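Local coordinates for flagellar regulatory protein C (Vibrio cholerae, PDB 4QHS) that hydrolyses ATP through its heptameric AAA+ domain and probably uses that energy to activate sigma-54-dependent transcription of flagellar genes, at residues Arg159-Tyr164 with Gly168-Asp173; Arg131-Arg136 with Glu172-Arg177; Leu198-Ile203 with Pro215-Asn220. All coordinates share one frame; numbering follows the deposited sequence.

Contact 1. Residues Arg159-Tyr164 with Gly168-Asp173. With EDO (1,2-ethanediol), chain H.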
loop_
_atom_site.group_PDB
_atom_site.type_symbol
_atom_site.label_atom_id
_atom_site.label_comp_id
_atom_site.label_asym_id
_atom_site.label_seq_id
_atom_site.Cartn_x
_atom_site.Cartn_y
_atom_site.Cartn_z
ATOM N N ARG A 159 19.557 23.202 16.498
ATOM C CA ARG A 159 20.366 22.628 15.469
ATOM C C ARG A 159 20.913 23.657 14.516
ATOM O O ARG A 159 20.416 24.754 14.453
ATOM C CB ARG A 159 19.596 21.557 14.725
ATOM C CG ARG A 159 18.408 22.056 14.017
ATOM C CD ARG A 159 17.538 20.947 13.551
ATOM N NE ARG A 159 18.313 19.847 13.052
ATOM C CZ ARG A 159 17.840 18.636 12.852
ATOM N NH1 ARG A 159 16.569 18.371 13.114
ATOM N NH2 ARG A 159 18.650 17.698 12.411
ATOM N N ASP A 160 21.960 23.280 13.800
ATOM C CA ASP A 160 22.615 24.112 12.808
ATOM C C ASP A 160 21.692 24.241 11.651
ATOM O O ASP A 160 21.472 23.292 10.962
ATOM C CB ASP A 160 23.915 23.441 12.370
ATOM C CG ASP A 160 24.669 24.209 11.307
ATOM O OD1 ASP A 160 24.134 25.128 10.715
ATOM O OD2 ASP A 160 25.824 23.880 11.050
ATOM N N LEU A 161 21.149 25.428 11.450
ATOM C CA LEU A 161 20.109 25.637 10.463
ATOM C C LEU A 161 20.645 25.789 9.068
ATOM O O LEU A 161 20.014 25.431 8.125
ATOM C CB LEU A 161 19.261 26.853 10.814
ATOM C CG LEU A 161 18.140 26.769 11.835
ATOM C CD1 LEU A 161 17.447 28.087 11.899
ATOM C CD2 LEU A 161 17.165 25.707 11.518
ATOM N N LYS A 162 21.821 26.346 8.944
ATOM C CA LYS A 162 22.491 26.409 7.646
ATOM C C LYS A 162 22.677 24.997 7.056
ATOM O O LYS A 162 22.429 24.771 5.868
ATOM C CB LYS A 162 23.829 27.134 7.788
ATOM C CG LYS A 162 24.712 27.157 6.549
ATOM C CD LYS A 162 25.959 28.014 6.805
ATOM C CE LYS A 162 27.005 27.883 5.697
ATOM N NZ LYS A 162 26.573 28.514 4.413
ATOM N N GLN A 163 23.079 24.035 7.883
ATOM C CA GLN A 163 23.271 22.684 7.371
ATOM C C GLN A 163 21.917 22.026 7.077
ATOM O O GLN A 163 21.777 21.288 6.099
ATOM C CB GLN A 163 24.128 21.856 8.338
ATOM C CG GLN A 163 25.603 22.324 8.278
ATOM C CD GLN A 163 26.609 21.429 8.999
ATOM O OE1 GLN A 163 27.445 20.770 8.363
ATOM N NE2 GLN A 163 26.567 21.442 10.329
ATOM N N TYR A 164 20.920 22.347 7.898
ATOM C CA TYR A 164 19.555 21.878 7.705
ATOM C C TYR A 164 18.994 22.375 6.360
ATOM O O TYR A 164 18.270 21.657 5.664
ATOM C CB TYR A 164 18.672 22.337 8.881
ATOM C CG TYR A 164 17.621 21.328 9.291
ATOM C CD1 TYR A 164 17.929 19.978 9.402
ATOM C CD2 TYR A 164 16.317 21.726 9.575
ATOM C CE1 TYR A 164 16.963 19.047 9.772
ATOM C CE2 TYR A 164 15.351 20.810 9.954
ATOM C CZ TYR A 164 15.674 19.471 10.050
ATOM O OH TYR A 164 14.702 18.560 10.420
ATOM N N GLY A 168 18.288 20.042 2.609
ATOM C CA GLY A 168 16.977 20.171 1.983
ATOM C C GLY A 168 15.781 20.017 2.917
ATOM O O GLY A 168 14.708 19.611 2.494
ATOM N N HIS A 169 15.960 20.334 4.193
ATOM C CA HIS A 169 14.871 20.234 5.156
ATOM C C HIS A 169 14.388 21.605 5.610
ATOM O O HIS A 169 13.421 21.718 6.353
ATOM C CB HIS A 169 15.303 19.419 6.378
ATOM C CG HIS A 169 15.708 18.018 6.057
ATOM N ND1 HIS A 169 14.955 17.191 5.250
ATOM C CD2 HIS A 169 16.792 17.295 6.432
ATOM C CE1 HIS A 169 15.564 16.023 5.133
ATOM N NE2 HIS A 169 16.677 16.058 5.845
ATOM N N PHE A 170 15.073 22.655 5.183
ATOM C CA PHE A 170 14.683 23.995 5.592
ATOM C C PHE A 170 14.838 24.950 4.425
ATOM O O PHE A 170 15.825 24.897 3.706
ATOM C CB PHE A 170 15.522 24.454 6.785
ATOM C CG PHE A 170 14.824 25.458 7.679
ATOM C CD1 PHE A 170 13.876 25.044 8.618
ATOM C CD2 PHE A 170 15.139 26.801 7.608
ATOM C CE1 PHE A 170 13.237 25.968 9.461
ATOM C CE2 PHE A 170 14.516 27.722 8.438
ATOM C CZ PHE A 170 13.558 27.301 9.374
ATOM N N ARG A 171 13.847 25.801 4.222
ATOM C CA ARG A 171 13.903 26.758 3.131
ATOM C C ARG A 171 15.059 27.732 3.314
ATOM O O ARG A 171 15.274 28.288 4.402
ATOM C CB ARG A 171 12.586 27.551 3.014
ATOM C CG ARG A 171 11.338 26.737 2.695
ATOM C CD ARG A 171 10.142 27.677 2.561
ATOM N NE ARG A 171 10.347 28.609 1.451
ATOM C CZ ARG A 171 9.878 28.425 0.216
ATOM N NH1 ARG A 171 9.153 27.345 -0.072
ATOM N NH2 ARG A 171 10.124 29.324 -0.730
ATOM N N GLU A 172 15.765 27.976 2.225
ATOM C CA GLU A 172 16.860 28.923 2.226
ATOM C C GLU A 172 16.347 30.341 2.464
ATOM O O GLU A 172 16.880 31.067 3.305
ATOM C CB GLU A 172 17.629 28.830 0.899
ATOM C CG GLU A 172 18.926 29.593 0.862
ATOM C CD GLU A 172 19.681 29.350 -0.432
ATOM O OE1 GLU A 172 20.929 29.332 -0.401
ATOM O OE2 GLU A 172 19.013 29.163 -1.472
ATOM N N ASP A 173 15.315 30.737 1.722
ATOM C CA ASP A 173 14.825 32.112 1.829
ATOM C C ASP A 173 14.359 32.397 3.258
ATOM O O ASP A 173 14.566 33.496 3.777
ATOM C CB ASP A 173 13.694 32.390 0.831
ATOM C CG ASP A 173 12.637 31.297 0.815
ATOM O OD1 ASP A 173 12.466 30.614 1.849
ATOM O OD2 ASP A 173 11.982 31.115 -0.238
HETATM C C1 EDO H . 13.361 28.140 -0.662
HETATM O O1 EDO H . 14.403 29.138 -0.579
HETATM C C2 EDO H . 13.890 26.746 -1.018
HETATM O O2 EDO H . 14.999 26.375 -0.178
#

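Contact 2. Residues Arg131-Arg136 with Glu172-Arg177. With EDO (1,2-ethanediol), chain H.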
loop_
_atom_site.group_PDB
_atom_site.type_symbol
_atom_site.label_atom_id
_atom_site.label_comp_id
_atom_site.label_asym_id
_atom_site.label_seq_id
_atom_site.Cartn_x
_atom_site.Cartn_y
_atom_site.Cartn_z
ATOM N N ARG A 131 5.567 33.587 4.097
ATOM C CA ARG A 131 4.613 34.521 3.609
ATOM C C ARG A 131 4.110 35.456 4.693
ATOM O O ARG A 131 3.938 36.618 4.474
ATOM C CB ARG A 131 3.483 33.806 2.915
ATOM C CG ARG A 131 2.597 34.703 2.175
ATOM C CD ARG A 131 1.281 34.073 1.966
ATOM N NE ARG A 131 1.100 33.601 0.601
ATOM C CZ ARG A 131 0.421 32.508 0.281
ATOM N NH1 ARG A 131 -0.123 31.775 1.238
ATOM N NH2 ARG A 131 0.280 32.150 -0.981
ATOM N N VAL A 132 3.914 34.936 5.876
ATOM C CA VAL A 132 3.550 35.769 7.012
ATOM C C VAL A 132 4.633 36.799 7.253
ATOM O O VAL A 132 4.332 37.986 7.416
ATOM C CB VAL A 132 3.331 34.952 8.307
ATOM C CG1 VAL A 132 3.246 35.884 9.511
ATOM C CG2 VAL A 132 2.059 34.114 8.203
ATOM N N LEU A 133 5.888 36.343 7.256
ATOM C CA LEU A 133 7.021 37.234 7.447
ATOM C C LEU A 133 7.096 38.313 6.377
ATOM O O LEU A 133 7.435 39.456 6.676
ATOM C CB LEU A 133 8.326 36.449 7.459
ATOM C CG LEU A 133 8.615 35.769 8.800
ATOM C CD1 LEU A 133 9.949 34.990 8.779
ATOM C CD2 LEU A 133 8.609 36.812 9.903
ATOM N N GLN A 134 6.782 37.951 5.132
ATOM C CA GLN A 134 6.977 38.861 4.008
ATOM C C GLN A 134 5.842 39.864 3.879
ATOM O O GLN A 134 6.078 41.029 3.587
ATOM C CB GLN A 134 7.101 38.088 2.686
ATOM C CG GLN A 134 8.318 37.197 2.548
ATOM C CD GLN A 134 8.246 36.327 1.298
ATOM O OE1 GLN A 134 7.175 36.160 0.695
ATOM N NE2 GLN A 134 9.388 35.774 0.895
ATOM N N GLU A 135 4.608 39.398 4.065
ATOM C CA GLU A 135 3.446 40.239 3.843
ATOM C C GLU A 135 3.035 40.919 5.126
ATOM O O GLU A 135 2.256 41.875 5.094
ATOM C CB GLU A 135 2.264 39.426 3.295
ATOM C CG GLU A 135 2.576 38.577 2.068
ATOM C CD GLU A 135 3.080 39.397 0.899
ATOM O OE1 GLU A 135 2.662 40.569 0.752
ATOM O OE2 GLU A 135 3.905 38.873 0.124
ATOM N N ARG A 136 3.534 40.425 6.230
ATOM C CA ARG A 136 3.086 40.896 7.498
ATOM C C ARG A 136 1.576 40.809 7.555
ATOM O O ARG A 136 0.916 41.748 7.880
ATOM C CB ARG A 136 3.558 42.310 7.702
ATOM C CG ARG A 136 4.903 42.404 8.327
ATOM C CD ARG A 136 5.089 41.302 9.348
ATOM N NE ARG A 136 6.477 41.105 9.754
ATOM C CZ ARG A 136 6.852 40.302 10.736
ATOM N NH1 ARG A 136 5.940 39.621 11.408
ATOM N NH2 ARG A 136 8.133 40.184 11.048
ATOM N N GLU A 172 15.765 27.976 2.225
ATOM C CA GLU A 172 16.860 28.923 2.226
ATOM C C GLU A 172 16.347 30.341 2.464
ATOM O O GLU A 172 16.880 31.067 3.305
ATOM C CB GLU A 172 17.629 28.830 0.899
ATOM C CG GLU A 172 18.926 29.593 0.862
ATOM C CD GLU A 172 19.681 29.350 -0.432
ATOM O OE1 GLU A 172 20.929 29.332 -0.401
ATOM O OE2 GLU A 172 19.013 29.163 -1.472
ATOM N N ASP A 173 15.315 30.737 1.722
ATOM C CA ASP A 173 14.825 32.112 1.829
ATOM C C ASP A 173 14.359 32.397 3.258
ATOM O O ASP A 173 14.566 33.496 3.777
ATOM C CB ASP A 173 13.694 32.390 0.831
ATOM C CG ASP A 173 12.637 31.297 0.815
ATOM O OD1 ASP A 173 12.466 30.614 1.849
ATOM O OD2 ASP A 173 11.982 31.115 -0.238
ATOM N N LEU A 174 13.758 31.399 3.899
ATOM C CA LEU A 174 13.325 31.554 5.296
ATOM C C LEU A 174 14.528 31.606 6.245
ATOM O O LEU A 174 14.517 32.333 7.244
ATOM C CB LEU A 174 12.393 30.420 5.707
ATOM C CG LEU A 174 11.823 30.467 7.119
ATOM C CD1 LEU A 174 11.013 31.760 7.343
ATOM C CD2 LEU A 174 10.951 29.257 7.330
ATOM N N TYR A 175 15.566 30.847 5.910
ATOM C CA TYR A 175 16.772 30.824 6.725
ATOM C C TYR A 175 17.348 32.226 6.820
ATOM O O TYR A 175 17.616 32.702 7.904
ATOM C CB TYR A 175 17.806 29.853 6.155
ATOM C CG TYR A 175 19.200 30.013 6.720
ATOM C CD1 TYR A 175 19.519 29.556 7.996
ATOM C CD2 TYR A 175 20.201 30.599 5.967
ATOM C CE1 TYR A 175 20.801 29.694 8.508
ATOM C CE2 TYR A 175 21.483 30.733 6.466
ATOM C CZ TYR A 175 21.772 30.286 7.737
ATOM O OH TYR A 175 23.049 30.427 8.221
ATOM N N TYR A 176 17.459 32.902 5.704
ATOM C CA TYR A 176 18.027 34.220 5.693
ATOM C C TYR A 176 17.168 35.219 6.432
ATOM O O TYR A 176 17.674 36.046 7.150
ATOM C CB TYR A 176 18.328 34.683 4.275
ATOM C CG TYR A 176 19.654 34.201 3.778
ATOM C CD1 TYR A 176 20.802 34.534 4.426
ATOM C CD2 TYR A 176 19.750 33.392 2.685
ATOM C CE1 TYR A 176 21.999 34.092 4.001
ATOM C CE2 TYR A 176 20.949 32.940 2.255
ATOM C CZ TYR A 176 22.071 33.291 2.919
ATOM O OH TYR A 176 23.285 32.852 2.500
ATOM N N ARG A 177 15.866 35.125 6.278
ATOM C CA ARG A 177 14.996 36.019 6.995
ATOM C C ARG A 177 15.036 35.855 8.498
ATOM O O ARG A 177 14.955 36.794 9.219
ATOM C CB ARG A 177 13.587 35.910 6.486
ATOM C CG ARG A 177 13.291 36.889 5.442
ATOM C CD ARG A 177 11.901 36.792 5.024
ATOM N NE ARG A 177 11.569 37.837 4.085
ATOM C CZ ARG A 177 11.031 38.999 4.416
ATOM N NH1 ARG A 177 10.761 39.287 5.668
ATOM N NH2 ARG A 177 10.764 39.871 3.480
HETATM C C1 EDO H . 13.361 28.140 -0.662
HETATM O O1 EDO H . 14.403 29.138 -0.579
HETATM C C2 EDO H . 13.890 26.746 -1.018
HETATM O O2 EDO H . 14.999 26.375 -0.178
#

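Contact 3. Residues Leu198-Ile203 with Pro215-Asn220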
loop_
_atom_site.group_PDB
_atom_site.type_symbol
_atom_site.label_atom_id
_atom_site.label_comp_id
_atom_site.label_asym_id
_atom_site.label_seq_id
_atom_site.Cartn_x
_atom_site.Cartn_y
_atom_site.Cartn_z
ATOM N N LEU A 198 23.459 30.292 38.754
ATOM C CA LEU A 198 22.225 29.658 38.332
ATOM C C LEU A 198 21.705 28.726 39.408
ATOM O O LEU A 198 20.554 28.759 39.751
ATOM C CB LEU A 198 22.437 28.909 37.019
ATOM C CG LEU A 198 21.199 28.514 36.241
ATOM C CD1 LEU A 198 20.278 29.653 36.055
ATOM C CD2 LEU A 198 21.605 27.962 34.935
ATOM N N ALA A 199 22.587 27.913 39.944
ATOM C CA ALA A 199 22.231 26.984 40.992
ATOM C C ALA A 199 21.486 27.638 42.130
ATOM O O ALA A 199 20.417 27.229 42.483
ATOM C CB ALA A 199 23.456 26.318 41.495
ATOM N N ASN A 200 22.068 28.665 42.709
ATOM C CA ASN A 200 21.444 29.331 43.817
ATOM C C ASN A 200 20.092 29.862 43.439
ATOM O O ASN A 200 19.166 29.811 44.201
ATOM C CB ASN A 200 22.344 30.444 44.334
ATOM C CG ASN A 200 23.412 29.941 45.253
ATOM O OD1 ASN A 200 23.135 29.457 46.319
ATOM N ND2 ASN A 200 24.637 30.071 44.848
ATOM N N HIS A 201 19.980 30.380 42.240
ATOM C CA HIS A 201 18.716 30.923 41.804
ATOM C C HIS A 201 17.642 29.865 41.868
ATOM O O HIS A 201 16.527 30.111 42.282
ATOM C CB HIS A 201 18.831 31.462 40.390
ATOM C CG HIS A 201 17.697 32.344 39.996
ATOM N ND1 HIS A 201 16.553 31.864 39.409
ATOM C CD2 HIS A 201 17.521 33.675 40.126
ATOM C CE1 HIS A 201 15.723 32.861 39.189
ATOM N NE2 HIS A 201 16.290 33.972 39.610
ATOM N N LEU A 202 18.004 28.672 41.446
ATOM C CA LEU A 202 17.101 27.550 41.460
ATOM C C LEU A 202 16.691 27.268 42.869
ATOM O O LEU A 202 15.536 27.059 43.161
ATOM C CB LEU A 202 17.777 26.343 40.877
ATOM C CG LEU A 202 17.901 26.428 39.382
ATOM C CD1 LEU A 202 18.848 25.416 38.895
ATOM C CD2 LEU A 202 16.570 26.204 38.813
ATOM N N ILE A 203 17.653 27.286 43.762
ATOM C CA ILE A 203 17.335 27.080 45.144
ATOM C C ILE A 203 16.512 28.225 45.649
ATOM O O ILE A 203 15.571 28.035 46.380
ATOM C CB ILE A 203 18.575 26.988 45.969
ATOM C CG1 ILE A 203 19.457 25.892 45.431
ATOM C CG2 ILE A 203 18.243 26.647 47.337
ATOM C CD1 ILE A 203 20.236 25.250 46.458
ATOM N N PRO A 215 20.460 27.748 50.669
ATOM C CA PRO A 215 21.829 27.581 50.170
ATOM C C PRO A 215 22.859 27.151 51.190
ATOM O O PRO A 215 22.876 25.969 51.551
ATOM C CB PRO A 215 22.156 28.971 49.629
ATOM C CG PRO A 215 20.833 29.478 49.118
ATOM C CD PRO A 215 19.733 28.618 49.726
ATOM N N SER A 216 23.705 28.085 51.629
ATOM C CA SER A 216 24.880 27.781 52.454
ATOM C C SER A 216 25.552 26.480 51.989
ATOM O O SER A 216 26.288 25.831 52.742
ATOM C CB SER A 216 24.498 27.702 53.939
ATOM O OG SER A 216 23.392 26.840 54.161
ATOM N N ILE A 217 25.177 26.076 50.779
ATOM C CA ILE A 217 25.607 24.832 50.202
ATOM C C ILE A 217 27.117 24.720 50.193
ATOM O O ILE A 217 27.800 25.452 49.532
ATOM C CB ILE A 217 25.024 24.698 48.817
ATOM C CG1 ILE A 217 25.907 23.865 47.939
ATOM C CG2 ILE A 217 24.935 26.023 48.174
ATOM C CD1 ILE A 217 26.191 24.547 46.687
ATOM N N ALA A 218 27.617 23.786 50.971
ATOM C CA ALA A 218 29.024 23.530 51.063
ATOM C C ALA A 218 29.718 23.905 49.783
ATOM O O ALA A 218 29.162 23.788 48.716
ATOM C CB ALA A 218 29.268 22.085 51.387
ATOM N N PRO A 219 30.953 24.349 49.915
ATOM C CA PRO A 219 31.783 24.733 48.794
ATOM C C PRO A 219 32.284 23.509 48.107
ATOM O O PRO A 219 32.648 23.560 46.965
ATOM C CB PRO A 219 32.959 25.399 49.477
ATOM C CG PRO A 219 32.473 25.773 50.775
ATOM C CD PRO A 219 31.588 24.700 51.180
ATOM N N ASN A 220 32.317 22.412 48.824
ATOM C CA ASN A 220 32.735 21.166 48.256
ATOM C C ASN A 220 31.686 20.666 47.300
ATOM O O ASN A 220 31.979 19.896 46.417
ATOM C CB ASN A 220 32.955 20.151 49.360
ATOM C CG ASN A 220 34.393 20.070 49.785
ATOM O OD1 ASN A 220 35.196 20.908 49.418
ATOM N ND2 ASN A 220 34.721 19.066 50.571
#

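Contact 1. Residues Arg159-Tyr164 with Gly168-Asp173
Tyr-164 and His-169 mark the closest backbone approach of the two segments, their CA atoms 5.6 Å apart between the last turn of helix 161-166 and the loop that follows it. Gly-168 takes a positive phi of 67°, and His-169 N then donates to Tyr-164 O at 3.0 Å (N-H...O 158°), one of the bonds back into the last turn that make a Schellman motif. At the other end of this helix Asp-160 OD1 accepts the N-cap bond from Gln-163 N.

The turn also brings the side chains together. His-169 CB sits over the middle of one face of the Tyr-164 ring, a CH-pi contact of 3.7 Å to the centroid, while Arg-159 NE lies over the opposite face, offset toward the rim. With chi1 at -152°, placing CG opposite the backbone N, the Phe-170 ring turns one face to Leu-161 CD2, which stands 4.3 Å above the centroid; Phe-170 CB meets Tyr-164 CD2 at 4.0 Å.

Past these rings, Arg-171 grips Asp-173 side-on, NE to OD1 at 2.9 Å and NH2 to OD2 at 2.6 Å, both through syn lone pairs. The oxygens of a 1,2-ethanediol molecule accept the N-H groups of Glu-172 and Asp-173. With Arg-171 NH1 bonded to Ala-75 O of a neighbouring subunit, the whole is a tight Schellman-closed link between consecutive helices, 161-166 and 172-178, with Arg-171 in the N-cap position of the second, on an intersubunit face of the AAA+ ring.

Contact 2. Residues Arg131-Arg136 with Glu172-Arg177
Two helices of the AAA+ core, 123-135 and 172-178, pack here through Leu-133, Gln-134, Leu-174 and Arg-177, on the side of the domain that faces a second subunit. The short segments 131-135 and 172-177 cross at 55°, with their axes 11.1 Å apart at closest approach. At that separation the space between the helices is bridged by side chains rather than by close backbone contact.

The buried part is a meeting of leucine methyls: Leu-133 CD1 touches Leu-174 CD1 at 3.7 Å, the two side chains crossing at about a right angle. Leu-174 swings CG opposite its backbone N (chi1 -178°), which carries CD1 across to Leu-133.

Toward the solvent, Arg-177 runs out extended from CG to NE and then turns its guanidinium group broadside to that chain (chi4 -94°). One face of the group is thereby offered to Gln-134, whose CG lies 3.4 Å above the guanidinium plane, displaced toward the rim. Gln-134 CG is 3.7 Å from both Arg-177 NE and Arg-177 NH2. Arg-177 NH1 comes within 3.5 Å of Leu-133 O, but the angle is too poor for a hydrogen bond. Leu-130, one turn earlier on helix 123-135, also touches the arginine.

As a worked case of how an arginine can serve a partly exposed interface, the contact rests on van der Waals contact: methyl on methyl inside, a methylene over a cationic face outside, with no hydrogen bond or salt bridge between the segments.

Contact 3. Residues Leu198-Ile203 with Pro215-Asn220
Asn-200 and Ile-203 share the same first-torsion well but reach Pro-215 with different branches. In Asn-200, CG lies anti to the carbonyl carbon (chi1 -82°), which leads the amide off the helix so that OD1 comes up against ring carbons CB and CG of Pro-215. Ile-203 places CG1 in the equivalent position, yet it is the other branch, the methyl CG2 anti to the backbone N, that does the touching.

Asn-200 OD1 stands 3.5 Å from Pro-215 CB and 3.6 Å from Pro-215 CG, thus lying alongside the CB-CG bond of the ring. The same oxygen looks toward Ile-217 CG2 at 4.3 Å, a looser contact. The amide nitrogen works on its own helix instead, Asn-200 ND2 making a weak hydrogen bond to Glu-196 O, so the two ends of one amide serve separate tasks.

At another corner of the ring Ile-203 CG2 meets Pro-215 CD at 3.4 Å, tighter than usual for two carbons; the side chains slide past each other in opposite directions. The modelled geometry of the following turn is doubtful and Ser-216 is poorly ordered, so the closeness need not mean real strain. No hydrogen bond crosses between the segments. Their hold is apolar and edged by one amide oxygen, an example of how a loop can be laid against a helix without any backbone pairing.

Within the lid domain, segment 198-203 belongs to helix 195-208. Its Ile-203 also touches Val-214 and, on helix 233-247, Val-241; Leu-202 rests on Asp-238 and Val-241 of that same helix. Pro-215 and Ile-217 thus lie against helix 195-208, and Ala-218 then takes the N-cap position of helix 219-226.

Overall arrangement
Contacts 1 and 2 form one continuous region of the AAA+ core, their centres 13 Å apart. They share Glu-172 and Asp-173 at the start of helix 172-178; contact 1 is the turn leading into that helix, contact 2 its packing on helix 123-135. Tyr-175 joins them directly: its OH lies 3.4 Å from Lys-162 CB. Both touch the same 1,2-ethanediol, probably from the crystallisation liquor, and both border a second subunit, consistent with a place in the heptamer interface. Contact 3 stands apart in the lid domain, across the chain's centre; its centre is about 40 Å from that of contact 1 and 44 Å from that of contact 2.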